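Local coordinates for protein fatty acyl CoA synthetase FADD13 (FATTY-ACYL-CoA SYNTHETASE) (Mycobacterium tuberculosis, PDB 3R44) that belongs to the ANL superfamily of AMP-binding enzymes as a fatty acyl CoA synthetase, with a large N-terminal part and a smaller C-terminal domain, at residues A[189-194]-A[372-377]; A[442-447]-A[456-461]. One frame throughout, in Å; residues are numbered along the deposited sequence.

Interaction 1: residues A[189-194]-A[372-377]; sequences VHTHES and LLKEYW. With HIS (histidine), chain B.
The hydroxyl oxygen of Ser-194 is gripped by two groups of its own segment, while CB of the same side chain lies 3.6 Å from Leu-372 O across the contact. Thr-191 N donates to Ser-194 OG over 2.9 Å in a nearly straight bond (173°), and His-190 ND1 is hydrogen-bonded to the same oxygen, also at 2.9 Å. Ser-194 N in turn donates to Thr-191 OG1 at 3.0 Å. The two bonds between Thr-191 and Ser-194, Thr-191 N to Ser-194 OG and Ser-194 N to Thr-191 OG1, form a capping box, with Thr-191 as the N-cap, where strand 186-191 passes directly into helix 192-205 in the AMP-binding part of the chain. A chi1 of 67° sets Ser-194 OG between its backbone N and carbonyl carbon, turned back over the helix start.

His-190 is held at both ring nitrogens, since NE2 bonds to Thr-318 O, and its rotation is thereby fixed. Its CE1 is left facing the partner backbone, 3.4 Å from Leu-373 N, while Leu-373 CB lies over one ring face. One residue earlier the backbones pair directly: Lys-374 N donates to Val-189 O at 3.0 Å, and Val-189 N donates to Glu-375 O. Val-189 CG2, set beside its own backbone N, meets the edge of the Trp-377 ring near the ring plane and also touches Glu-375 CG.

The Lys-374 chain crosses Thr-191 at about a right angle, bringing CE to 3.5 Å from Thr-191 CG2. Beyond it, NZ is satisfied by Asn-172 OD1 and Asp-170 O. On the helix, His-192 and Glu-193 belong to the pocket of the bound histidine, where His-192 ND1 pairs with Ile-18 N. Glu-193 meets this ligand through its aliphatic part, with CB 3.4 Å from the histidine O.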
ATOM      1  N   VAL A 189       4.059  12.653  -3.546  1.00 11.26           N
ATOM      2  CA  VAL A 189       3.764  13.100  -4.907  1.00 11.46           C
ATOM      3  C   VAL A 189       4.331  12.109  -5.909  1.00 11.46           C
ATOM      4  O   VAL A 189       5.536  11.897  -5.933  1.00 11.79           O
ATOM      5  CB  VAL A 189       4.333  14.524  -5.222  1.00 12.67           C
ATOM      6  CG1 VAL A 189       3.953  14.949  -6.676  1.00 14.73           C
ATOM      7  CG2 VAL A 189       3.837  15.528  -4.130  1.00 13.07           C
ATOM      8  N   HIS A 190       3.466  11.487  -6.696  1.00 10.26           N
ATOM      9  CA  HIS A 190       3.898  10.672  -7.841  1.00 11.34           C
ATOM     10  C   HIS A 190       3.579  11.356  -9.171  1.00 12.39           C
ATOM     11  O   HIS A 190       2.708  12.190  -9.262  1.00 12.35           O
ATOM     12  CB  HIS A 190       3.325   9.248  -7.769  1.00 10.14           C
ATOM     13  CG  HIS A 190       4.038   8.378  -6.776  1.00 12.60           C
ATOM     14  ND1 HIS A 190       5.297   7.863  -7.015  1.00 15.38           N
ATOM     15  CD2 HIS A 190       3.729   8.039  -5.496  1.00 12.64           C
ATOM     16  CE1 HIS A 190       5.718   7.235  -5.937  1.00 14.84           C
ATOM     17  NE2 HIS A 190       4.782   7.314  -5.003  1.00 13.97           N
ATOM     18  N   THR A 191       4.296  10.943 -10.197  1.00 13.35           N
ATOM     19  CA  THR A 191       4.245  11.539 -11.507  1.00 12.71           C
ATOM     20  C   THR A 191       3.834  10.461 -12.533  1.00 11.56           C
ATOM     21  O   THR A 191       3.622   9.261 -12.194  1.00 12.57           O
ATOM     22  CB  THR A 191       5.621  12.066 -11.900  1.00 13.90           C
ATOM     23  OG1 THR A 191       6.545  10.949 -11.909  1.00 15.33           O
ATOM     24  CG2 THR A 191       6.067  13.240 -10.941  1.00 14.23           C
ATOM     25  N   HIS A 192       3.597  10.908 -13.770  1.00 10.95           N
ATOM     26  CA  HIS A 192       3.265   9.986 -14.839  1.00 11.92           C
ATOM     27  C   HIS A 192       4.465   9.009 -14.964  1.00 12.76           C
ATOM     28  O   HIS A 192       4.288   7.814 -15.149  1.00 13.69           O
ATOM     29  CB  HIS A 192       3.010  10.681 -16.174  1.00 11.00           C
ATOM     30  CG  HIS A 192       1.762  11.514 -16.198  1.00 14.05           C
ATOM     31  ND1 HIS A 192       0.595  11.116 -16.823  1.00 11.77           N
ATOM     32  CD2 HIS A 192       1.458  12.651 -15.533  1.00 14.52           C
ATOM     33  CE1 HIS A 192      -0.348  12.020 -16.607  1.00 15.78           C
ATOM     34  NE2 HIS A 192       0.161  12.989 -15.863  1.00 12.06           N
ATOM     35  N   GLU A 193       5.673   9.523 -14.858  1.00 13.17           N
ATOM     36  CA  GLU A 193       6.870   8.701 -14.967  1.00 15.54           C
ATOM     37  C   GLU A 193       6.971   7.673 -13.863  1.00 15.16           C
ATOM     38  O   GLU A 193       7.304   6.536 -14.144  1.00 13.77           O
ATOM     39  CB  GLU A 193       8.142   9.564 -14.970  1.00 17.42           C
ATOM     40  CG  GLU A 193       9.453   8.788 -14.779  1.00 22.92           C
ATOM     41  CD  GLU A 193      10.689   9.711 -14.850  1.00 31.02           C
ATOM     42  OE1 GLU A 193      10.947  10.430 -13.867  1.00 36.24           O
ATOM     43  OE2 GLU A 193      11.371   9.768 -15.892  1.00 35.04           O
ATOM     44  N   SER A 194       6.736   8.073 -12.604  1.00 14.10           N
ATOM     45  CA  SER A 194       6.875   7.098 -11.503  1.00 13.12           C
ATOM     46  C   SER A 194       5.831   6.007 -11.536  1.00 13.30           C
ATOM     47  O   SER A 194       6.093   4.862 -11.278  1.00 11.25           O
ATOM     48  CB  SER A 194       7.064   7.837 -10.137  1.00 14.05           C
ATOM     49  OG  SER A 194       5.899   8.574  -9.735  1.00 14.86           O
ATOM     50  N   LEU A 372      10.176   5.965  -7.549  1.00 11.89           N
ATOM     51  CA  LEU A 372      10.162   6.772  -6.330  1.00 12.06           C
ATOM     52  C   LEU A 372       9.412   8.059  -6.506  1.00 12.57           C
ATOM     53  O   LEU A 372       9.380   8.681  -7.573  1.00 10.78           O
ATOM     54  CB  LEU A 372      11.579   7.074  -5.848  1.00 11.92           C
ATOM     55  CG  LEU A 372      12.319   5.842  -5.364  1.00 14.60           C
ATOM     56  CD1 LEU A 372      13.792   6.201  -5.124  1.00 16.79           C
ATOM     57  CD2 LEU A 372      11.697   5.242  -4.119  1.00 15.15           C
ATOM     58  N   LEU A 373       8.846   8.495  -5.408  1.00 12.50           N
ATOM     59  CA  LEU A 373       8.207   9.797  -5.336  1.00 11.78           C
ATOM     60  C   LEU A 373       9.098  10.919  -5.835  1.00 13.89           C
ATOM     61  O   LEU A 373      10.349  10.894  -5.714  1.00 12.93           O
ATOM     62  CB  LEU A 373       7.735  10.111  -3.882  1.00 11.17           C
ATOM     63  CG  LEU A 373       8.813  10.673  -2.927  1.00 13.13           C
ATOM     64  CD1 LEU A 373       8.189  11.078  -1.611  1.00 15.20           C
ATOM     65  CD2 LEU A 373      10.016   9.688  -2.649  1.00 13.05           C
ATOM     66  N   LYS A 374       8.456  11.915  -6.384  1.00 13.61           N
ATOM     67  CA  LYS A 374       9.140  13.135  -6.760  1.00 15.34           C
ATOM     68  C   LYS A 374       9.549  13.938  -5.521  1.00 15.81           C
ATOM     69  O   LYS A 374      10.670  14.491  -5.438  1.00 14.41           O
ATOM     70  CB  LYS A 374       8.248  14.007  -7.651  1.00 16.78           C
ATOM     71  CG  LYS A 374       8.850  15.405  -7.889  1.00 21.51           C
ATOM     72  CD  LYS A 374       7.854  16.395  -8.505  1.00 26.40           C
ATOM     73  CE  LYS A 374       7.722  16.208  -9.967  1.00 26.83           C
ATOM     74  NZ  LYS A 374       6.908  17.315 -10.597  1.00 24.06           N
ATOM     75  N   GLU A 375       8.624  14.038  -4.580  1.00 14.55           N
ATOM     76  CA  GLU A 375       8.825  14.842  -3.388  1.00 15.61           C
ATOM     77  C   GLU A 375       7.681  14.562  -2.413  1.00 14.40           C
ATOM     78  O   GLU A 375       6.658  13.988  -2.800  1.00 15.10           O
ATOM     79  CB  GLU A 375       8.799  16.307  -3.768  1.00 15.17           C
ATOM     80  CG  GLU A 375       7.412  16.791  -4.181  1.00 18.03           C
ATOM     81  CD  GLU A 375       7.417  18.107  -4.954  1.00 26.12           C
ATOM     82  OE1 GLU A 375       8.463  18.510  -5.491  1.00 30.26           O
ATOM     83  OE2 GLU A 375       6.323  18.712  -5.041  1.00 28.86           O
ATOM     84  N   TYR A 376       7.851  14.971  -1.168  1.00 13.89           N
ATOM     85  CA  TYR A 376       6.705  15.118  -0.285  1.00 13.66           C
ATOM     86  C   TYR A 376       6.104  16.496  -0.526  1.00 14.20           C
ATOM     87  O   TYR A 376       6.828  17.486  -0.632  1.00 15.11           O
ATOM     88  CB  TYR A 376       7.134  14.972   1.165  1.00 13.90           C
ATOM     89  CG  TYR A 376       7.620  13.625   1.579  1.00 13.44           C
ATOM     90  CD1 TYR A 376       6.742  12.528   1.629  1.00 13.37           C
ATOM     91  CD2 TYR A 376       8.969  13.428   1.964  1.00 14.10           C
ATOM     92  CE1 TYR A 376       7.188  11.307   2.031  1.00 15.38           C
ATOM     93  CE2 TYR A 376       9.406  12.204   2.380  1.00 16.90           C
ATOM     94  CZ  TYR A 376       8.522  11.158   2.413  1.00 14.55           C
ATOM     95  OH  TYR A 376       8.939   9.928   2.811  1.00 14.07           O
ATOM     96  N   TRP A 377       4.786  16.540  -0.681  1.00 13.35           N
ATOM     97  CA  TRP A 377       4.111  17.732  -1.096  1.00 14.38           C
ATOM     98  C   TRP A 377       4.354  18.919  -0.153  1.00 16.15           C
ATOM     99  O   TRP A 377       4.089  18.809   1.045  1.00 16.44           O
ATOM    100  CB  TRP A 377       2.618  17.433  -1.200  1.00 13.44           C
ATOM    101  CG  TRP A 377       1.761  18.599  -1.626  1.00 13.52           C
ATOM    102  CD1 TRP A 377       0.899  19.260  -0.843  1.00 13.58           C
ATOM    103  CD2 TRP A 377       1.610  19.170  -2.944  1.00 13.82           C
ATOM    104  NE1 TRP A 377       0.278  20.244  -1.532  1.00 16.79           N
ATOM    105  CE2 TRP A 377       0.658  20.185  -2.842  1.00 16.68           C
ATOM    106  CE3 TRP A 377       2.185  18.915  -4.185  1.00 14.83           C
ATOM    107  CZ2 TRP A 377       0.319  21.015  -3.922  1.00 20.24           C
ATOM    108  CZ3 TRP A 377       1.826  19.703  -5.273  1.00 18.85           C
ATOM    109  CH2 TRP A 377       0.901  20.718  -5.150  1.00 18.50           C
TER
HETATM  110  N   HIS B 504       9.475   6.626 -20.128  1.00 43.40           N
HETATM  111  CA  HIS B 504       8.164   7.311 -20.019  1.00 41.21           C
HETATM  112  C   HIS B 504       7.932   7.775 -18.598  1.00 42.49           C
HETATM  113  O   HIS B 504       7.738   8.947 -18.262  1.00 42.23           O
HETATM  114  CB  HIS B 504       7.060   6.344 -20.496  1.00 41.03           C
HETATM  115  CG  HIS B 504       5.680   6.685 -20.039  1.00 34.26           C
HETATM  116  ND1 HIS B 504       4.559   6.236 -20.718  1.00 29.97           N
HETATM  117  CD2 HIS B 504       5.220   7.418 -18.984  1.00 28.87           C
HETATM  118  CE1 HIS B 504       3.473   6.671 -20.091  1.00 26.81           C
HETATM  119  NE2 HIS B 504       3.846   7.378 -19.033  1.00 25.01           N
HETATM  120  OXT HIS B 504       7.934   6.935 -17.703  1.00 44.43           O

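Interaction 2: residues A[442-447]-A[456-461]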
ATOM      1  N   ALA A 442       7.957  -9.478  22.283  1.00 14.94           N
ATOM      2  CA  ALA A 442       7.601  -8.361  21.409  1.00 15.85           C
ATOM      3  C   ALA A 442       7.986  -7.133  22.144  1.00 15.66           C
ATOM      4  O   ALA A 442       7.654  -7.012  23.321  1.00 17.03           O
ATOM      5  CB  ALA A 442       6.122  -8.340  21.172  1.00 17.08           C
ATOM      6  N   VAL A 443       8.579  -6.154  21.445  1.00 16.71           N
ATOM      7  CA  VAL A 443       8.997  -4.881  22.041  1.00 16.52           C
ATOM      8  C   VAL A 443       8.173  -3.748  21.430  1.00 16.71           C
ATOM      9  O   VAL A 443       8.000  -3.696  20.193  1.00 17.56           O
ATOM     10  CB  VAL A 443      10.514  -4.626  21.874  1.00 16.82           C
ATOM     11  CG1 VAL A 443      10.915  -3.156  22.267  1.00 18.10           C
ATOM     12  CG2 VAL A 443      11.325  -5.656  22.703  1.00 17.10           C
ATOM     13  N   ILE A 444       7.640  -2.908  22.306  1.00 17.23           N
ATOM     14  CA  ILE A 444       6.930  -1.673  21.946  1.00 17.91           C
ATOM     15  C   ILE A 444       7.417  -0.484  22.756  1.00 17.46           C
ATOM     16  O   ILE A 444       7.952  -0.617  23.865  1.00 18.19           O
ATOM     17  CB  ILE A 444       5.401  -1.769  22.167  1.00 19.22           C
ATOM     18  CG1 ILE A 444       5.087  -2.126  23.622  1.00 19.12           C
ATOM     19  CG2 ILE A 444       4.796  -2.765  21.178  1.00 21.23           C
ATOM     20  CD1 ILE A 444       3.576  -1.940  24.016  1.00 20.78           C
ATOM     21  N   GLY A 445       7.154   0.709  22.250  1.00 18.51           N
ATOM     22  CA  GLY A 445       7.412   1.877  23.044  1.00 18.80           C
ATOM     23  C   GLY A 445       6.163   2.152  23.858  1.00 20.17           C
ATOM     24  O   GLY A 445       5.029   1.917  23.361  1.00 21.13           O
ATOM     25  N   LEU A 446       6.369   2.600  25.094  1.00 20.34           N
ATOM     26  CA  LEU A 446       5.294   3.075  25.953  1.00 21.77           C
ATOM     27  C   LEU A 446       5.606   4.498  26.302  1.00 23.90           C
ATOM     28  O   LEU A 446       6.782   4.837  26.473  1.00 21.64           O
ATOM     29  CB  LEU A 446       5.215   2.248  27.243  1.00 23.02           C
ATOM     30  CG  LEU A 446       4.677   0.834  27.042  1.00 22.46           C
ATOM     31  CD1 LEU A 446       4.724   0.061  28.326  1.00 26.30           C
ATOM     32  CD2 LEU A 446       3.261   0.800  26.487  1.00 26.06           C
ATOM     33  N   PRO A 447       4.565   5.330  26.439  1.00 26.07           N
ATOM     34  CA  PRO A 447       4.836   6.709  26.700  1.00 28.65           C
ATOM     35  C   PRO A 447       5.531   6.924  28.029  1.00 30.82           C
ATOM     36  O   PRO A 447       5.305   6.200  28.989  1.00 30.32           O
ATOM     37  CB  PRO A 447       3.454   7.390  26.667  1.00 30.44           C
ATOM     38  CG  PRO A 447       2.449   6.343  26.433  1.00 30.39           C
ATOM     39  CD  PRO A 447       3.127   5.031  26.276  1.00 26.76           C
ATOM     40  N   ALA A 456       9.712  -1.214  26.012  1.00 16.75           N
ATOM     41  CA  ALA A 456       9.184  -2.206  26.890  1.00 15.95           C
ATOM     42  C   ALA A 456       9.216  -3.555  26.169  1.00 15.20           C
ATOM     43  O   ALA A 456       8.635  -3.702  25.097  1.00 16.44           O
ATOM     44  CB  ALA A 456       7.716  -1.908  27.252  1.00 15.74           C
ATOM     45  N   ALA A 457       9.872  -4.528  26.756  1.00 14.15           N
ATOM     46  CA  ALA A 457       9.827  -5.919  26.248  1.00 13.70           C
ATOM     47  C   ALA A 457       8.716  -6.701  26.888  1.00 14.41           C
ATOM     48  O   ALA A 457       8.712  -6.906  28.103  1.00 15.85           O
ATOM     49  CB  ALA A 457      11.203  -6.587  26.526  1.00 14.82           C
ATOM     50  N   ILE A 458       7.774  -7.167  26.076  1.00 13.94           N
ATOM     51  CA  ILE A 458       6.691  -8.034  26.524  1.00 13.98           C
ATOM     52  C   ILE A 458       7.132  -9.484  26.251  1.00 14.47           C
ATOM     53  O   ILE A 458       7.391  -9.888  25.097  1.00 15.90           O
ATOM     54  CB  ILE A 458       5.364  -7.675  25.855  1.00 13.69           C
ATOM     55  CG1 ILE A 458       5.003  -6.191  26.149  1.00 19.25           C
ATOM     56  CG2 ILE A 458       4.301  -8.530  26.474  1.00 15.37           C
ATOM     57  CD1 ILE A 458       5.442  -5.285  25.195  1.00 24.28           C
ATOM     58  N   VAL A 459       7.279 -10.249  27.308  1.00 13.88           N
ATOM     59  CA  VAL A 459       7.997 -11.507  27.217  1.00 14.49           C
ATOM     60  C   VAL A 459       7.086 -12.613  27.681  1.00 15.55           C
ATOM     61  O   VAL A 459       6.477 -12.495  28.753  1.00 16.90           O
ATOM     62  CB  VAL A 459       9.266 -11.480  28.088  1.00 16.21           C
ATOM     63  CG1 VAL A 459       9.880 -12.868  28.066  1.00 14.63           C
ATOM     64  CG2 VAL A 459      10.270 -10.382  27.549  1.00 17.22           C
ATOM     65  N   VAL A 460       6.996 -13.684  26.912  1.00 16.83           N
ATOM     66  CA  VAL A 460       6.365 -14.916  27.356  1.00 17.29           C
ATOM     67  C   VAL A 460       7.488 -15.874  27.691  1.00 19.13           C
ATOM     68  O   VAL A 460       8.359 -16.178  26.842  1.00 19.46           O
ATOM     69  CB  VAL A 460       5.412 -15.503  26.259  1.00 16.64           C
ATOM     70  CG1 VAL A 460       4.743 -16.800  26.721  1.00 18.12           C
ATOM     71  CG2 VAL A 460       4.421 -14.462  25.782  1.00 17.31           C
ATOM     72  N   ALA A 461       7.543 -16.313  28.949  1.00 20.53           N
ATOM     73  CA  ALA A 461       8.661 -17.131  29.416  1.00 22.62           C
ATOM     74  C   ALA A 461       8.242 -18.027  30.552  1.00 24.91           C
ATOM     75  O   ALA A 461       7.170 -17.820  31.169  1.00 24.46           O
ATOM     76  CB  ALA A 461       9.816 -16.265  29.880  1.00 23.99           C
TER
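Ile-444 has its CG1 turned between the backbone N and the carbonyl carbon (chi1 57°), and Ile-458 swings its CD1 to an unusual chi2 of 92°; together these torsions bring Ile-444 CG1 and Ile-458 CD1 to 3.5 Å. The two side chains sit on neighbouring strands of a beta hairpin, 438-448 and 454-461, in the C-terminal domain, and the short segments run antiparallel at 151°.

Two hydrogen-bonded pairs set the register. Ala-442 N donates to Ile-458 O at 2.9 Å and Ala-442 O accepts from Ile-458 N at 2.8 Å; the bonds between Ile-444 and Ala-456 repeat the pattern. In the non-hydrogen-bonded pair between them, Val-443 CG2 touches Ala-457 CB at 3.9 Å. Val-443 CA also directs a CA-H...O contact of 3.3 Å at Ala-456 O.

The two faces are covered by different helices. Helix 504-511 packs on the Ala-442, Ile-444 and Ile-458 side through Leu-507, Arg-508 and Tyr-511, whereas Ile-428 and Ile-432 of helix 425-432 meet Val-443 and Ala-457. Towards the hairpin turn, Leu-446 reaches the Ala-456 side chain, its CD1 3.7 Å from Ala-456 CB.

In the fold
Interactions 1 and 2 belong to different parts of the chain, the first to the large AMP-binding region and the second to the C-terminal domain. Their centres are 37 Å apart and their nearest atoms about 22 Å apart, so neither touches the other. Both contain backbone N-H...O bonds, but only interaction 2 is a regular antiparallel strand pair. They also differ in span: 177 residues lie between the segments of interaction 1, against eight within the local hairpin of interaction 2. The bound histidine adjoins interaction 1 alone, at the helix side of segment 189-194, where its pocket also includes Gly-169 and His-196; segment 372-377 contributes no residue to that pocket.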